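Local coordinates for protein esterase (uncultured bacterium FLS12, PDB 4RGY) that hydrolyses ester bonds as a low-temperature-active alkaline esterase, probably built on the alpha/beta-hydrolase fold, at residues Gln94-Ile99 and Met137-Arg142; Glu196-Ala199 and Pro204-Lys207; Phe217-Asn222 and Tyr238-Gly243. All coordinates share one frame; numbering follows the deposited sequence.

Contact 1: residues Gln94-Ile99 and Met137-Arg142; sequences QYWTFI and MRHPER
Trp96 and Arg138 share one water: indole NE1 donates to the water oxygen at 2.9 Å, and Arg138 NH2 reaches it through a weak bond of 3.4 Å. The water sits at the edge of the indole, in its plane. Directly, the two groups meet as tilted plates, 40° apart, with Trp96 CZ2 4.0 Å above the centre of the guanidinium plane. The Arg138 chain bends at chi2 (-83°) and again at chi3, curling the charged group back beside the indole, while Arg138 CB packs 3.9 Å from Trp96 CH2. His139, just past the helix end, comes rim to rim with the six-membered ring of the Trp96 indole, the planes only 14° apart and His139 CD2 3.8 Å from Trp96 CZ2. A bond of 3.1 Å from His139 ND1 to the syn side of Glu141 OE2 limits rotation of the imidazole, and the guanidinium of Arg142 lies over one of its faces. Arg142 also forms a salt bridge with Glu101, a second tie to helix 95-110. The arrangement joins the start of helix 95-110 to the end of helix 127-138, which follows the probable nucleophile elbow, and is consistent with neighbouring helices of an alpha/beta-hydrolase.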
ATOM      1  N   GLN A  94      15.278  17.679  10.296  1.00 14.00           N
ATOM      2  CA  GLN A  94      16.546  17.060  10.647  1.00 15.02           C
ATOM      3  C   GLN A  94      16.734  15.709   9.971  1.00 14.43           C
ATOM      4  O   GLN A  94      16.741  14.667  10.624  1.00 12.90           O
ATOM      5  CB  GLN A  94      16.653  16.934  12.168  1.00 16.88           C
ATOM      6  CG  GLN A  94      16.623  18.281  12.887  1.00 18.73           C
ATOM      7  CD  GLN A  94      17.895  19.089  12.696  1.00 24.63           C
ATOM      8  OE1 GLN A  94      17.997  19.916  11.784  1.00 26.15           O
ATOM      9  NE2 GLN A  94      18.873  18.857  13.564  1.00 30.95           N
ATOM     10  N   TYR A  95      16.912  15.738   8.652  1.00 13.53           N
ATOM     11  CA  TYR A  95      16.980  14.499   7.874  1.00 12.99           C
ATOM     12  C   TYR A  95      18.270  13.684   8.052  1.00 11.62           C
ATOM     13  O   TYR A  95      18.262  12.480   7.846  1.00 13.42           O
ATOM     14  CB  TYR A  95      16.734  14.776   6.398  1.00 12.80           C
ATOM     15  CG  TYR A  95      15.306  15.170   6.075  1.00 12.66           C
ATOM     16  CD1 TYR A  95      14.339  14.209   5.832  1.00 13.65           C
ATOM     17  CD2 TYR A  95      14.946  16.507   5.995  1.00 15.41           C
ATOM     18  CE1 TYR A  95      13.033  14.579   5.521  1.00 14.96           C
ATOM     19  CE2 TYR A  95      13.666  16.882   5.681  1.00 15.81           C
ATOM     20  CZ  TYR A  95      12.722  15.915   5.440  1.00 14.94           C
ATOM     21  OH  TYR A  95      11.438  16.311   5.132  1.00 20.66           O
ATOM     22  N   TRP A  96      19.368  14.337   8.430  1.00 12.78           N
ATOM     23  CA  TRP A  96      20.597  13.605   8.748  1.00 12.29           C
ATOM     24  C   TRP A  96      20.471  12.846  10.064  1.00 12.80           C
ATOM     25  O   TRP A  96      20.839  11.667  10.144  1.00 12.89           O
ATOM     26  CB  TRP A  96      21.789  14.551   8.832  1.00 12.21           C
ATOM     27  CG  TRP A  96      23.014  13.907   9.440  1.00 12.39           C
ATOM     28  CD1 TRP A  96      23.568  14.199  10.657  1.00 14.30           C
ATOM     29  CD2 TRP A  96      23.849  12.888   8.855  1.00 12.82           C
ATOM     30  NE1 TRP A  96      24.686  13.425  10.867  1.00 13.97           N
ATOM     31  CE2 TRP A  96      24.881  12.613   9.782  1.00 14.31           C
ATOM     32  CE3 TRP A  96      23.808  12.165   7.653  1.00 12.67           C
ATOM     33  CZ2 TRP A  96      25.876  11.663   9.536  1.00 13.91           C
ATOM     34  CZ3 TRP A  96      24.803  11.228   7.406  1.00 14.61           C
ATOM     35  CH2 TRP A  96      25.822  10.984   8.349  1.00 15.53           C
ATOM     36  N   THR A  97      19.936  13.498  11.093  1.00 12.66           N
ATOM     37  CA  THR A  97      19.736  12.802  12.352  1.00 12.52           C
ATOM     38  C   THR A  97      18.727  11.667  12.146  1.00 12.80           C
ATOM     39  O   THR A  97      18.859  10.581  12.716  1.00 14.26           O
ATOM     40  CB  THR A  97      19.315  13.773  13.471  1.00 12.79           C
ATOM     41  OG1 THR A  97      20.399  14.682  13.711  1.00 14.57           O
ATOM     42  CG2 THR A  97      19.014  13.034  14.771  1.00 14.70           C
ATOM     43  N   PHE A  98      17.733  11.906  11.294  1.00 12.05           N
ATOM     44  CA  PHE A  98      16.782  10.864  10.947  1.00 11.85           C
ATOM     45  C   PHE A  98      17.482   9.678  10.276  1.00 13.32           C
ATOM     46  O   PHE A  98      17.359   8.531  10.729  1.00 13.81           O
ATOM     47  CB  PHE A  98      15.702  11.438  10.020  1.00 13.21           C
ATOM     48  CG  PHE A  98      14.780  10.398   9.443  1.00 11.80           C
ATOM     49  CD1 PHE A  98      13.891   9.698  10.262  1.00 13.29           C
ATOM     50  CD2 PHE A  98      14.792  10.127   8.078  1.00 12.59           C
ATOM     51  CE1 PHE A  98      13.036   8.744   9.733  1.00 15.01           C
ATOM     52  CE2 PHE A  98      13.933   9.176   7.541  1.00 14.87           C
ATOM     53  CZ  PHE A  98      13.054   8.484   8.370  1.00 15.31           C
ATOM     54  N   ILE A  99      18.210   9.930   9.191  1.00 13.71           N
ATOM     55  CA  ILE A  99      18.771   8.819   8.431  1.00 12.87           C
ATOM     56  C   ILE A  99      19.892   8.092   9.185  1.00 13.98           C
ATOM     57  O   ILE A  99      20.056   6.877   9.044  1.00 14.30           O
ATOM     58  CB  ILE A  99      19.225   9.245   7.007  1.00 12.74           C
ATOM     59  CG1 ILE A  99      19.354   8.029   6.088  1.00 15.21           C
ATOM     60  CG2 ILE A  99      20.537  10.048   7.046  1.00 13.60           C
ATOM     61  CD1 ILE A  99      18.038   7.353   5.755  1.00 14.14           C
ATOM     62  N   MET A 137      31.479   7.626   5.735  1.00 14.52           N
ATOM     63  CA  MET A 137      32.663   8.378   6.144  1.00 14.71           C
ATOM     64  C   MET A 137      32.485   9.161   7.450  1.00 17.09           C
ATOM     65  O   MET A 137      33.474   9.517   8.105  1.00 19.03           O
ATOM     66  CB  MET A 137      33.156   9.271   5.000  1.00 13.57           C
ATOM     67  CG  MET A 137      33.628   8.463   3.790  1.00 14.46           C
ATOM     68  SD  MET A 137      34.585   9.457   2.629  1.00 16.67           S
ATOM     69  CE  MET A 137      33.301  10.411   1.852  1.00 17.47           C
ATOM     70  N   ARG A 138      31.240   9.438   7.832  1.00 14.10           N
ATOM     71  CA  ARG A 138      30.966  10.060   9.127  1.00 14.62           C
ATOM     72  C   ARG A 138      30.851   8.994  10.204  1.00 17.55           C
ATOM     73  O   ARG A 138      31.230   9.219  11.358  1.00 18.44           O
ATOM     74  CB  ARG A 138      29.690  10.911   9.084  1.00 16.31           C
ATOM     75  CG  ARG A 138      29.806  12.184   8.254  1.00 15.75           C
ATOM     76  CD  ARG A 138      30.456  13.329   9.039  1.00 16.42           C
ATOM     77  NE  ARG A 138      29.565  13.792  10.102  1.00 16.19           N
ATOM     78  CZ  ARG A 138      28.598  14.690   9.930  1.00 14.24           C
ATOM     79  NH1 ARG A 138      28.417  15.254   8.738  1.00 16.06           N
ATOM     80  NH2 ARG A 138      27.815  15.027  10.952  1.00 16.01           N
ATOM     81  N   HIS A 139      30.329   7.830   9.826  1.00 16.64           N
ATOM     82  CA  HIS A 139      30.162   6.738  10.774  1.00 18.67           C
ATOM     83  C   HIS A 139      30.772   5.434  10.274  1.00 19.72           C
ATOM     84  O   HIS A 139      30.071   4.439  10.122  1.00 17.98           O
ATOM     85  CB  HIS A 139      28.680   6.551  11.088  1.00 18.99           C
ATOM     86  CG  HIS A 139      28.079   7.702  11.832  1.00 19.84           C
ATOM     87  ND1 HIS A 139      28.403   7.993  13.142  1.00 22.58           N
ATOM     88  CD2 HIS A 139      27.190   8.649  11.449  1.00 22.27           C
ATOM     89  CE1 HIS A 139      27.729   9.059  13.535  1.00 25.25           C
ATOM     90  NE2 HIS A 139      26.984   9.475  12.526  1.00 23.52           N
ATOM     91  N   PRO A 140      32.093   5.424  10.044  1.00 18.90           N
ATOM     92  CA  PRO A 140      32.736   4.218   9.518  1.00 18.78           C
ATOM     93  C   PRO A 140      32.637   3.048  10.491  1.00 20.27           C
ATOM     94  O   PRO A 140      32.802   1.901  10.080  1.00 22.72           O
ATOM     95  CB  PRO A 140      34.195   4.654   9.344  1.00 20.52           C
ATOM     96  CG  PRO A 140      34.378   5.754  10.309  1.00 21.12           C
ATOM     97  CD  PRO A 140      33.072   6.489  10.331  1.00 19.53           C
ATOM     98  N   GLU A 141      32.359   3.339  11.758  1.00 20.57           N
ATOM     99  CA  GLU A 141      32.206   2.296  12.762  1.00 21.95           C
ATOM    100  C   GLU A 141      30.853   1.577  12.665  1.00 21.97           C
ATOM    101  O   GLU A 141      30.655   0.544  13.307  1.00 22.95           O
ATOM    102  CB  GLU A 141      32.409   2.865  14.172  1.00 23.18           C
ATOM    103  CG  GLU A 141      31.237   3.682  14.731  1.00 26.54           C
ATOM    104  CD  GLU A 141      31.158   5.115  14.198  1.00 26.38           C
ATOM    105  OE1 GLU A 141      32.088   5.559  13.486  1.00 25.02           O
ATOM    106  OE2 GLU A 141      30.162   5.811  14.513  1.00 30.14           O
ATOM    107  N   ARG A 142      29.931   2.120  11.866  1.00 19.56           N
ATOM    108  CA  ARG A 142      28.582   1.543  11.733  1.00 18.63           C
ATOM    109  C   ARG A 142      28.314   0.810  10.414  1.00 17.99           C
ATOM    110  O   ARG A 142      27.330   0.071  10.302  1.00 18.67           O
ATOM    111  CB  ARG A 142      27.524   2.633  11.900  1.00 18.85           C
ATOM    112  CG  ARG A 142      27.591   3.363  13.219  1.00 22.27           C
ATOM    113  CD  ARG A 142      26.475   4.396  13.311  1.00 22.37           C
ATOM    114  NE  ARG A 142      26.599   5.205  14.517  1.00 25.54           N
ATOM    115  CZ  ARG A 142      25.927   6.331  14.734  1.00 27.92           C
ATOM    116  NH1 ARG A 142      26.108   7.004  15.864  1.00 29.49           N
ATOM    117  NH2 ARG A 142      25.084   6.790  13.821  1.00 26.42           N
TER
HETATM  118  O   HOH W   1      26.310  13.012  13.291  1.00 32.27           O

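Contact 2: residues Glu196-Ala199 and Pro204-Lys207; sequences ERMA and PVPK
Met198 and Val205 meet tip to tip, and the fit is close and wholly apolar. The sulfur of Met198 lies 3.6 Å from Val205 CG1, and Met198 CG, one atom nearer the helix, faces both methyls of the valine, 3.7 Å from Val205 CG1 and 3.8 Å from Val205 CG2. Pro206 adds its CD, the two side chains crossing at a slant, 3.9 Å from Met198 SD. The methionine leaves its helix with CG anti to the backbone N (chi1 -171°), which carries the chain out toward the loop; the next bond stands at a nearly eclipsed 123°, a mildly strained setting that turns the sulfur to face both Val205 CG1 and Pro206 CD. Cut back to an alanine, Met198 would lose its CG and sulfur, which would probably leave both Val205 methyls and Pro206 CD facing a gap, with the turn back from the helix less firmly held.

The pairing belongs to the crossover connection between the parallel strands 145-149 and 207-213 of the alpha/beta-hydrolase sheet: helix 191-200 ends, the chain doubles back, and the loop leads into the next strand, where the backbone of Lys207 bonds to Ala144 and Ala146. Met198 also touches Leu234, in the loop before strand 236-241, while Pro206 rests on Pro140, so the snug side faces other parts of the protein.

The opposite character appears at the margins. Val205 itself is exposed despite its grip on the methionine, and Pro204, exposed as well, directs its CB away from the helix. Glu196, on the same helical turn as Met198, is likewise exposed and lies against His228 and Leu232 of helix 219-232.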
ATOM      1  N   GLU A 196      39.470  13.122   3.222  1.00 12.43           N
ATOM      2  CA  GLU A 196      40.756  13.449   3.846  1.00 14.60           C
ATOM      3  C   GLU A 196      40.860  12.908   5.273  1.00 15.59           C
ATOM      4  O   GLU A 196      41.919  12.441   5.700  1.00 16.24           O
ATOM      5  CB  GLU A 196      41.032  14.960   3.811  1.00 15.18           C
ATOM      6  CG  GLU A 196      41.208  15.512   2.402  1.00 16.56           C
ATOM      7  CD  GLU A 196      41.892  16.859   2.377  1.00 24.85           C
ATOM      8  OE1 GLU A 196      42.976  16.989   2.982  1.00 26.96           O
ATOM      9  OE2 GLU A 196      41.339  17.790   1.755  1.00 27.05           O
ATOM     10  N   ARG A 197      39.762  12.972   6.024  1.00 14.78           N
ATOM     11  CA  ARG A 197      39.756  12.381   7.360  1.00 15.89           C
ATOM     12  C   ARG A 197      40.010  10.883   7.279  1.00 16.29           C
ATOM     13  O   ARG A 197      40.832  10.338   8.019  1.00 17.04           O
ATOM     14  CB  ARG A 197      38.413  12.588   8.060  1.00 16.70           C
ATOM     15  CG  ARG A 197      37.924  14.012   8.126  1.00 16.53           C
ATOM     16  CD  ARG A 197      36.580  14.003   8.845  1.00 16.62           C
ATOM     17  NE  ARG A 197      35.993  15.329   8.939  1.00 16.56           N
ATOM     18  CZ  ARG A 197      34.905  15.621   9.649  1.00 16.96           C
ATOM     19  NH1 ARG A 197      34.269  14.669  10.318  1.00 17.98           N
ATOM     20  NH2 ARG A 197      34.451  16.862   9.667  1.00 17.82           N
ATOM     21  N   MET A 198      39.291  10.215   6.382  1.00 15.87           N
ATOM     22  CA  MET A 198      39.389   8.768   6.270  1.00 17.09           C
ATOM     23  C   MET A 198      40.783   8.299   5.865  1.00 17.99           C
ATOM     24  O   MET A 198      41.251   7.259   6.323  1.00 19.54           O
ATOM     25  CB  MET A 198      38.361   8.245   5.272  1.00 21.02           C
ATOM     26  CG  MET A 198      38.252   6.738   5.270  1.00 27.96           C
ATOM     27  SD  MET A 198      36.573   6.224   5.618  1.00 39.88           S
ATOM     28  CE  MET A 198      36.294   7.275   7.047  1.00 18.51           C
ATOM     29  N   ALA A 199      41.450   9.075   5.023  1.00 17.02           N
ATOM     30  CA  ALA A 199      42.764   8.696   4.517  1.00 20.12           C
ATOM     31  C   ALA A 199      43.804   8.636   5.636  1.00 22.87           C
ATOM     32  O   ALA A 199      44.830   7.963   5.503  1.00 24.74           O
ATOM     33  CB  ALA A 199      43.194   9.658   3.447  1.00 20.64           C
ATOM     34  N   PRO A 204      38.453   1.786  11.713  1.00 34.63           N
ATOM     35  CA  PRO A 204      37.846   0.971  10.661  1.00 32.10           C
ATOM     36  C   PRO A 204      37.505   1.833   9.457  1.00 25.55           C
ATOM     37  O   PRO A 204      37.086   2.975   9.626  1.00 31.40           O
ATOM     38  CB  PRO A 204      36.560   0.474  11.319  1.00 32.07           C
ATOM     39  CG  PRO A 204      36.177   1.580  12.245  1.00 30.45           C
ATOM     40  CD  PRO A 204      37.485   2.137  12.769  1.00 32.69           C
ATOM     41  N   VAL A 205      37.722   1.312   8.258  1.00 25.72           N
ATOM     42  CA  VAL A 205      37.286   2.004   7.053  1.00 23.92           C
ATOM     43  C   VAL A 205      36.393   1.059   6.261  1.00 22.90           C
ATOM     44  O   VAL A 205      36.749  -0.091   6.032  1.00 23.33           O
ATOM     45  CB  VAL A 205      38.474   2.489   6.200  1.00 28.89           C
ATOM     46  CG1 VAL A 205      37.998   3.046   4.862  1.00 29.48           C
ATOM     47  CG2 VAL A 205      39.273   3.542   6.958  1.00 31.33           C
ATOM     48  N   PRO A 206      35.206   1.534   5.872  1.00 20.78           N
ATOM     49  CA  PRO A 206      34.286   0.645   5.159  1.00 17.25           C
ATOM     50  C   PRO A 206      34.827   0.322   3.774  1.00 17.05           C
ATOM     51  O   PRO A 206      35.680   1.066   3.264  1.00 19.06           O
ATOM     52  CB  PRO A 206      33.017   1.498   5.025  1.00 17.94           C
ATOM     53  CG  PRO A 206      33.152   2.589   6.045  1.00 24.38           C
ATOM     54  CD  PRO A 206      34.622   2.863   6.117  1.00 22.03           C
ATOM     55  N   LYS A 207      34.363  -0.770   3.182  1.00 16.12           N
ATOM     56  CA  LYS A 207      34.566  -0.998   1.760  1.00 15.90           C
ATOM     57  C   LYS A 207      33.826   0.130   1.040  1.00 16.74           C
ATOM     58  O   LYS A 207      32.711   0.486   1.440  1.00 15.36           O
ATOM     59  CB  LYS A 207      33.981  -2.359   1.367  1.00 14.11           C
ATOM     60  CG  LYS A 207      34.762  -3.082   0.281  1.00 17.82           C
ATOM     61  CD  LYS A 207      34.103  -4.407  -0.092  1.00 17.19           C
ATOM     62  CE  LYS A 207      34.934  -5.123  -1.148  1.00 17.96           C
ATOM     63  NZ  LYS A 207      34.280  -6.375  -1.600  1.00 19.72           N
TER

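Contact 3: residues Phe217-Asn222 and Tyr238-Gly243; sequences FLYEDN and YEESPG
Tyr219 and Tyr238 approach at about a right angle, and Glu240 fills the corner between them. Each phenol donates to the same carboxylate oxygen: Tyr219 OH to Glu240 OE1 at 2.6 Å, Tyr238 OH to Glu240 OE1 at 2.7 Å. They come from different directions. The Tyr219 hydroxyl arrives on the syn side, 34° out of the carboxylate plane, its ring turned 53° from that plane, whereas Tyr238 uses the anti lone pair. Glu240 places its CG between the backbone N and the carbonyl carbon (chi1 68°), then runs extended to carry OE1 to both hydroxyls. Two such bonds on one oxygen would be expected to stabilise the charged carboxylate, and Arg226, which touches Glu240 and makes a cation-pi contact with Tyr238, adds positive charge nearby. Tyr238 OH also lies 3.7 Å from Tyr219 CE1. The first turn of the helix is secured by Asn222: its ND2 donates to Leu218 O at 2.9 Å, and the backbone N of Asn222 bonds the same oxygen. The contact thus ties the first turn of helix 219-232 to strand 236-241 within a beta-alpha-beta unit of the alpha/beta-hydrolase fold, close to the probable catalytic acid Asp216.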
ATOM      1  N   PHE A 217      25.155  13.982 -16.212  1.00 17.64           N
ATOM      2  CA  PHE A 217      25.526  15.366 -15.934  1.00 20.52           C
ATOM      3  C   PHE A 217      26.480  15.447 -14.746  1.00 20.10           C
ATOM      4  O   PHE A 217      27.269  16.388 -14.641  1.00 21.84           O
ATOM      5  CB  PHE A 217      24.289  16.257 -15.722  1.00 22.15           C
ATOM      6  CG  PHE A 217      23.514  15.959 -14.469  1.00 24.46           C
ATOM      7  CD1 PHE A 217      22.947  14.708 -14.260  1.00 27.71           C
ATOM      8  CD2 PHE A 217      23.309  16.950 -13.518  1.00 28.11           C
ATOM      9  CE1 PHE A 217      22.234  14.437 -13.118  1.00 22.06           C
ATOM     10  CE2 PHE A 217      22.590  16.692 -12.375  1.00 26.81           C
ATOM     11  CZ  PHE A 217      22.046  15.434 -12.174  1.00 27.33           C
ATOM     12  N   LEU A 218      26.430  14.440 -13.877  1.00 18.87           N
ATOM     13  CA  LEU A 218      27.276  14.406 -12.687  1.00 17.53           C
ATOM     14  C   LEU A 218      28.618  13.716 -12.930  1.00 15.62           C
ATOM     15  O   LEU A 218      29.395  13.523 -11.988  1.00 15.92           O
ATOM     16  CB  LEU A 218      26.541  13.701 -11.539  1.00 16.42           C
ATOM     17  CG  LEU A 218      25.331  14.457 -10.993  1.00 16.58           C
ATOM     18  CD1 LEU A 218      24.512  13.570 -10.057  1.00 19.02           C
ATOM     19  CD2 LEU A 218      25.780  15.733 -10.293  1.00 19.01           C
ATOM     20  N   TYR A 219      28.906  13.356 -14.177  1.00 15.80           N
ATOM     21  CA  TYR A 219      30.128  12.603 -14.458  1.00 17.89           C
ATOM     22  C   TYR A 219      31.393  13.364 -14.053  1.00 17.18           C
ATOM     23  O   TYR A 219      32.280  12.797 -13.410  1.00 16.91           O
ATOM     24  CB  TYR A 219      30.207  12.195 -15.929  1.00 17.64           C
ATOM     25  CG  TYR A 219      31.469  11.427 -16.257  1.00 18.34           C
ATOM     26  CD1 TYR A 219      31.698  10.172 -15.718  1.00 16.81           C
ATOM     27  CD2 TYR A 219      32.443  11.971 -17.086  1.00 17.74           C
ATOM     28  CE1 TYR A 219      32.847   9.468 -16.003  1.00 19.14           C
ATOM     29  CE2 TYR A 219      33.597  11.265 -17.389  1.00 18.43           C
ATOM     30  CZ  TYR A 219      33.795  10.020 -16.838  1.00 18.30           C
ATOM     31  OH  TYR A 219      34.939   9.304 -17.115  1.00 19.72           O
ATOM     32  N   GLU A 220      31.476  14.637 -14.421  1.00 19.93           N
ATOM     33  CA  GLU A 220      32.663  15.433 -14.114  1.00 20.24           C
ATOM     34  C   GLU A 220      32.910  15.519 -12.610  1.00 18.39           C
ATOM     35  O   GLU A 220      34.052  15.365 -12.163  1.00 18.49           O
ATOM     36  CB  GLU A 220      32.573  16.830 -14.744  1.00 23.43           C
ATOM     37  CG  GLU A 220      32.698  16.834 -16.266  1.00 28.84           C
ATOM     38  CD  GLU A 220      31.571  16.076 -16.966  1.00 32.20           C
ATOM     39  OE1 GLU A 220      30.410  16.136 -16.493  1.00 31.05           O
ATOM     40  OE2 GLU A 220      31.853  15.406 -17.985  1.00 36.11           O
ATOM     41  N   ASP A 221      31.850  15.749 -11.834  1.00 17.14           N
ATOM     42  CA  ASP A 221      31.955  15.763 -10.374  1.00 17.13           C
ATOM     43  C   ASP A 221      32.458  14.419  -9.870  1.00 15.91           C
ATOM     44  O   ASP A 221      33.255  14.354  -8.928  1.00 16.22           O
ATOM     45  CB  ASP A 221      30.601  16.054  -9.718  1.00 18.54           C
ATOM     46  CG  ASP A 221      30.179  17.504  -9.826  1.00 22.80           C
ATOM     47  OD1 ASP A 221      31.006  18.353 -10.204  1.00 24.18           O
ATOM     48  OD2 ASP A 221      29.002  17.797  -9.510  1.00 24.62           O
ATOM     49  N   ASN A 222      31.966  13.335 -10.466  1.00 14.12           N
ATOM     50  CA  ASN A 222      32.427  12.017 -10.079  1.00 13.55           C
ATOM     51  C   ASN A 222      33.897  11.769 -10.384  1.00 14.94           C
ATOM     52  O   ASN A 222      34.613  11.199  -9.563  1.00 14.40           O
ATOM     53  CB  ASN A 222      31.541  10.929 -10.691  1.00 13.58           C
ATOM     54  CG  ASN A 222      30.334  10.629  -9.827  1.00 15.16           C
ATOM     55  OD1 ASN A 222      30.403   9.781  -8.938  1.00 14.90           O
ATOM     56  ND2 ASN A 222      29.239  11.350 -10.051  1.00 13.78           N
ATOM     57  N   TYR A 238      36.110   1.730  -8.243  1.00 18.49           N
ATOM     58  CA  TYR A 238      35.523   2.719  -9.144  1.00 14.55           C
ATOM     59  C   TYR A 238      35.158   2.063 -10.466  1.00 18.13           C
ATOM     60  O   TYR A 238      35.978   1.357 -11.056  1.00 17.32           O
ATOM     61  CB  TYR A 238      36.483   3.897  -9.418  1.00 15.16           C
ATOM     62  CG  TYR A 238      35.910   4.865 -10.435  1.00 14.42           C
ATOM     63  CD1 TYR A 238      35.032   5.869 -10.041  1.00 14.34           C
ATOM     64  CD2 TYR A 238      36.206   4.748 -11.796  1.00 15.45           C
ATOM     65  CE1 TYR A 238      34.483   6.743 -10.963  1.00 14.96           C
ATOM     66  CE2 TYR A 238      35.649   5.622 -12.733  1.00 13.36           C
ATOM     67  CZ  TYR A 238      34.788   6.613 -12.304  1.00 14.37           C
ATOM     68  OH  TYR A 238      34.221   7.502 -13.198  1.00 17.39           O
ATOM     69  N   GLU A 239      33.942   2.309 -10.948  1.00 15.41           N
ATOM     70  CA  GLU A 239      33.505   1.768 -12.229  1.00 14.53           C
ATOM     71  C   GLU A 239      32.804   2.839 -13.032  1.00 16.29           C
ATOM     72  O   GLU A 239      32.080   3.663 -12.477  1.00 15.25           O
ATOM     73  CB  GLU A 239      32.547   0.588 -12.015  1.00 17.17           C
ATOM     74  CG  GLU A 239      33.122  -0.557 -11.208  1.00 18.30           C
ATOM     75  CD  GLU A 239      32.284  -1.827 -11.284  1.00 19.52           C
ATOM     76  OE1 GLU A 239      31.036  -1.754 -11.282  1.00 20.51           O
ATOM     77  OE2 GLU A 239      32.893  -2.911 -11.343  1.00 26.92           O
ATOM     78  N   GLU A 240      33.001   2.822 -14.342  1.00 16.39           N
ATOM     79  CA  GLU A 240      32.282   3.723 -15.222  1.00 16.18           C
ATOM     80  C   GLU A 240      32.019   2.983 -16.522  1.00 19.66           C
ATOM     81  O   GLU A 240      32.734   2.034 -16.855  1.00 19.82           O
ATOM     82  CB  GLU A 240      33.081   5.004 -15.478  1.00 16.33           C
ATOM     83  CG  GLU A 240      34.347   4.784 -16.292  1.00 16.18           C
ATOM     84  CD  GLU A 240      35.082   6.080 -16.595  1.00 20.79           C
ATOM     85  OE1 GLU A 240      35.010   7.027 -15.788  1.00 19.81           O
ATOM     86  OE2 GLU A 240      35.735   6.149 -17.658  1.00 23.06           O
ATOM     87  N   SER A 241      30.992   3.416 -17.244  1.00 17.92           N
ATOM     88  CA  SER A 241      30.580   2.788 -18.497  1.00 20.58           C
ATOM     89  C   SER A 241      29.514   3.696 -19.098  1.00 22.59           C
ATOM     90  O   SER A 241      29.053   4.613 -18.429  1.00 20.18           O
ATOM     91  CB  SER A 241      30.037   1.375 -18.246  1.00 19.57           C
ATOM     92  OG  SER A 241      28.923   1.388 -17.368  1.00 20.94           O
ATOM     93  N   PRO A 242      29.128   3.465 -20.366  1.00 22.16           N
ATOM     94  CA  PRO A 242      28.108   4.342 -20.951  1.00 23.21           C
ATOM     95  C   PRO A 242      26.818   4.380 -20.140  1.00 21.71           C
ATOM     96  O   PRO A 242      26.348   3.344 -19.663  1.00 22.62           O
ATOM     97  CB  PRO A 242      27.853   3.702 -22.316  1.00 24.55           C
ATOM     98  CG  PRO A 242      29.157   3.079 -22.663  1.00 25.67           C
ATOM     99  CD  PRO A 242      29.684   2.538 -21.369  1.00 23.21           C
ATOM    100  N   GLY A 243      26.261   5.572 -19.974  1.00 20.05           N
ATOM    101  CA  GLY A 243      25.049   5.705 -19.192  1.00 20.04           C
ATOM    102  C   GLY A 243      24.726   7.131 -18.822  1.00 20.15           C
ATOM    103  O   GLY A 243      25.593   8.009 -18.793  1.00 19.97           O
TER

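How the contacts relate
Contact 2 is largely buried, contact 1 partly so, and contact 3 belongs to the surface. Chemistry follows place: contact 2 is apolar throughout, contact 1 mixes aromatic packing with a shared water and charged groups, and contact 3 rests on hydroxyl-carboxylate bonds. The first two abut: Pro140 CB lies 3.7 Å from Pro206 CD, and Met137 O 3.8 Å from Met198 CE, so the end of helix 127-138 meets helix 191-200 and its following loop. Contact 3 lies on the other side of the chain's centre from contact 1, their centres about 25 Å apart. Strand 207-213 relates the last two, entered from the loop of contact 2 and followed by the helix of contact 3.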